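Local coordinates for mandelate racemase/muconate lactonizing enzyme-like protein (Rubrobacter xylanophilus DSM 9941, PDB 2QQ6) that binds magnesium through three acidic residues of an enolase-superfamily barrel and may act as a lyase, at residues I47-L58 against A86-I94. Numbering follows the deposited sequence.
Sequences IHHIVMNMEEQL and AVITALSGI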
# COMPACT_ATOMS: atom_id res chain seq x y z
N ILE B 47 8.96 8.18 -0.06
CA ILE B 47 8.08 8.86 0.88
C ILE B 47 8.14 10.36 0.57
O ILE B 47 7.13 11.06 0.54
CB ILE B 47 8.56 8.69 2.32
CG1 ILE B 47 8.90 7.22 2.61
CG2 ILE B 47 7.51 9.23 3.28
CD1 ILE B 47 9.81 7.01 3.86
N HIS B 48 9.36 10.83 0.34
CA HIS B 48 9.60 12.23 0.02
C HIS B 48 8.78 12.71 -1.17
O HIS B 48 8.00 13.65 -1.06
CB HIS B 48 11.08 12.44 -0.30
CG HIS B 48 11.37 13.72 -1.02
ND1 HIS B 48 11.04 14.95 -0.50
CD2 HIS B 48 11.91 13.95 -2.23
CE1 HIS B 48 11.37 15.89 -1.36
NE2 HIS B 48 11.90 15.31 -2.42
N HIS B 49 8.99 12.06 -2.31
CA HIS B 49 8.29 12.41 -3.53
C HIS B 49 6.78 12.36 -3.39
O HIS B 49 6.08 13.28 -3.82
CB HIS B 49 8.74 11.49 -4.66
CG HIS B 49 10.09 11.83 -5.21
ND1 HIS B 49 10.28 12.82 -6.15
CD2 HIS B 49 11.32 11.34 -4.93
CE1 HIS B 49 11.57 12.92 -6.43
NE2 HIS B 49 12.22 12.03 -5.70
N ILE B 50 6.28 11.29 -2.80
CA ILE B 50 4.84 11.13 -2.59
C ILE B 50 4.33 12.37 -1.89
O ILE B 50 3.39 13.02 -2.34
CB ILE B 50 4.52 9.90 -1.72
CG1 ILE B 50 5.00 8.63 -2.43
CG2 ILE B 50 3.03 9.84 -1.42
CD1 ILE B 50 4.95 7.41 -1.57
N VAL B 51 4.98 12.70 -0.78
CA VAL B 51 4.62 13.87 0.01
C VAL B 51 4.62 15.13 -0.85
O VAL B 51 3.68 15.92 -0.82
CB VAL B 51 5.61 14.09 1.16
CG1 VAL B 51 5.31 15.39 1.87
CG2 VAL B 51 5.54 12.93 2.13
N MSE B 52 5.68 15.31 -1.63
CA MSE B 52 5.82 16.49 -2.48
C MSE B 52 4.73 16.56 -3.54
O MSE B 52 4.11 17.62 -3.74
CB MSE B 52 7.22 16.51 -3.10
CG MSE B 52 7.91 17.87 -2.97
SE MSE B 52 7.78 18.59 -1.12
CE MSE B 52 6.00 19.44 -1.19
N ASN B 53 4.49 15.43 -4.21
CA ASN B 53 3.47 15.30 -5.25
C ASN B 53 2.11 15.73 -4.71
O ASN B 53 1.18 16.01 -5.46
CB ASN B 53 3.41 13.85 -5.75
CG ASN B 53 2.23 13.58 -6.68
OD1 ASN B 53 1.08 13.55 -6.25
ND2 ASN B 53 2.52 13.37 -7.96
N MSE B 54 2.03 15.78 -3.39
CA MSE B 54 0.82 16.15 -2.68
C MSE B 54 0.58 17.63 -2.48
O MSE B 54 -0.51 18.02 -2.07
CB MSE B 54 0.82 15.47 -1.32
CG MSE B 54 0.39 14.02 -1.34
SE MSE B 54 -1.50 13.90 -1.82
CE MSE B 54 -1.29 13.29 -3.67
N GLU B 55 1.57 18.46 -2.76
CA GLU B 55 1.44 19.90 -2.54
C GLU B 55 0.35 20.62 -3.34
O GLU B 55 -0.36 21.47 -2.80
CB GLU B 55 2.79 20.57 -2.76
CG GLU B 55 2.85 22.06 -2.41
CD GLU B 55 4.28 22.56 -2.24
OE1 GLU B 55 5.13 22.24 -3.11
OE2 GLU B 55 4.56 23.27 -1.25
N GLU B 56 0.19 20.27 -4.62
CA GLU B 56 -0.81 20.93 -5.46
C GLU B 56 -2.22 20.75 -4.95
O GLU B 56 -3.16 21.31 -5.51
CB GLU B 56 -0.74 20.44 -6.91
CG GLU B 56 0.59 20.68 -7.60
CD GLU B 56 1.58 19.52 -7.41
OE1 GLU B 56 1.62 18.94 -6.29
OE2 GLU B 56 2.32 19.20 -8.37
N GLN B 57 -2.39 19.97 -3.89
CA GLN B 57 -3.71 19.71 -3.34
C GLN B 57 -3.97 20.47 -2.06
O GLN B 57 -5.12 20.61 -1.65
CB GLN B 57 -3.89 18.22 -3.10
CG GLN B 57 -3.91 17.39 -4.37
CD GLN B 57 -5.07 17.77 -5.27
OE1 GLN B 57 -6.23 17.77 -4.85
NE2 GLN B 57 -4.77 18.09 -6.53
N LEU B 58 -2.92 20.98 -1.43
CA LEU B 58 -3.08 21.68 -0.17
C LEU B 58 -3.07 23.20 -0.25
O LEU B 58 -3.81 23.88 0.46
CB LEU B 58 -2.00 21.23 0.81
CG LEU B 58 -2.01 19.76 1.22
CD1 LEU B 58 -0.68 19.12 0.83
CD2 LEU B 58 -2.27 19.62 2.72
N ALA B 86 2.90 2.64 1.44
CA ALA B 86 3.68 3.86 1.30
C ALA B 86 2.88 5.15 1.33
O ALA B 86 3.03 5.96 2.25
CB ALA B 86 4.53 3.77 0.03
N VAL B 87 2.03 5.35 0.33
CA VAL B 87 1.19 6.54 0.22
C VAL B 87 0.52 6.92 1.53
O VAL B 87 0.37 8.09 1.86
CB VAL B 87 0.11 6.33 -0.84
CG1 VAL B 87 -0.78 7.56 -0.97
CG2 VAL B 87 0.79 6.00 -2.16
N ILE B 88 0.12 5.91 2.28
CA ILE B 88 -0.53 6.11 3.57
C ILE B 88 0.46 6.60 4.63
O ILE B 88 0.16 7.50 5.42
CB ILE B 88 -1.23 4.81 4.03
CG1 ILE B 88 -2.44 4.53 3.12
CG2 ILE B 88 -1.66 4.92 5.47
CD1 ILE B 88 -3.50 5.62 3.15
N THR B 89 1.65 6.01 4.65
CA THR B 89 2.67 6.41 5.61
C THR B 89 3.07 7.85 5.33
O THR B 89 3.34 8.60 6.26
CB THR B 89 3.93 5.55 5.52
OG1 THR B 89 3.60 4.19 5.83
CG2 THR B 89 4.98 6.06 6.50
N ALA B 90 3.13 8.21 4.05
CA ALA B 90 3.48 9.56 3.65
C ALA B 90 2.43 10.55 4.19
O ALA B 90 2.75 11.45 4.98
CB ALA B 90 3.55 9.64 2.14
N LEU B 91 1.18 10.39 3.78
CA LEU B 91 0.13 11.26 4.28
C LEU B 91 0.16 11.34 5.81
O LEU B 91 -0.17 12.37 6.39
CB LEU B 91 -1.26 10.76 3.86
CG LEU B 91 -1.74 10.67 2.41
CD1 LEU B 91 -3.17 10.19 2.45
CD2 LEU B 91 -1.66 12.01 1.70
N SER B 92 0.54 10.24 6.46
CA SER B 92 0.57 10.23 7.91
C SER B 92 1.42 11.38 8.45
O SER B 92 1.07 12.01 9.45
CB SER B 92 1.13 8.90 8.44
OG SER B 92 0.24 7.82 8.20
N GLY B 93 2.54 11.64 7.76
CA GLY B 93 3.45 12.70 8.15
C GLY B 93 2.79 14.04 7.92
O GLY B 93 2.71 14.88 8.81
N ILE B 94 2.32 14.24 6.70
CA ILE B 94 1.64 15.48 6.36
C ILE B 94 0.48 15.72 7.33
O ILE B 94 0.21 16.86 7.70
CB ILE B 94 1.06 15.42 4.96
CG1 ILE B 94 2.16 15.04 3.97
CG2 ILE B 94 0.41 16.74 4.62
CD1 ILE B 94 1.66 14.82 2.56
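I47 and I50 on helix 47-53 meet A86, V87 and A90 on helix 86-94 where the two axes cross at -64° and approach to 8.9 Å. The CA atoms of I47 and A90 lie just 5.4 Å apart, a closeness that the small alanine permits. This pair belongs to the N-terminal capping domain of the enolase superfamily, whose helices pack on a three-stranded antiparallel sheet; V51 also touches V25 of that sheet. The interface is wholly apolar. The CB of A90 sits among three branched residues, with I50 CG2 at 3.6 Å and the CG2 atoms of V51 and I47 close by. With CG1 opposite the carbonyl carbon (chi1 -63°) and an extended second torsion, I50 carries CD1 to A86 CB at 4.0 Å. I50 also packs on P43 of the second subunit, so the contact borders the dimer interface. Farther along, the V51 and I94 side chains pass one another, pointing opposite ways, with V51 CG1 3.8 Å from I94 CD1. Selenomethionine M54 runs nearly perpendicular to I94, its CB against I94 CD1. Kinked at its second torsion (chi2 -67°), the M54 chain brings SE to 4.0 Å from L91 CD2.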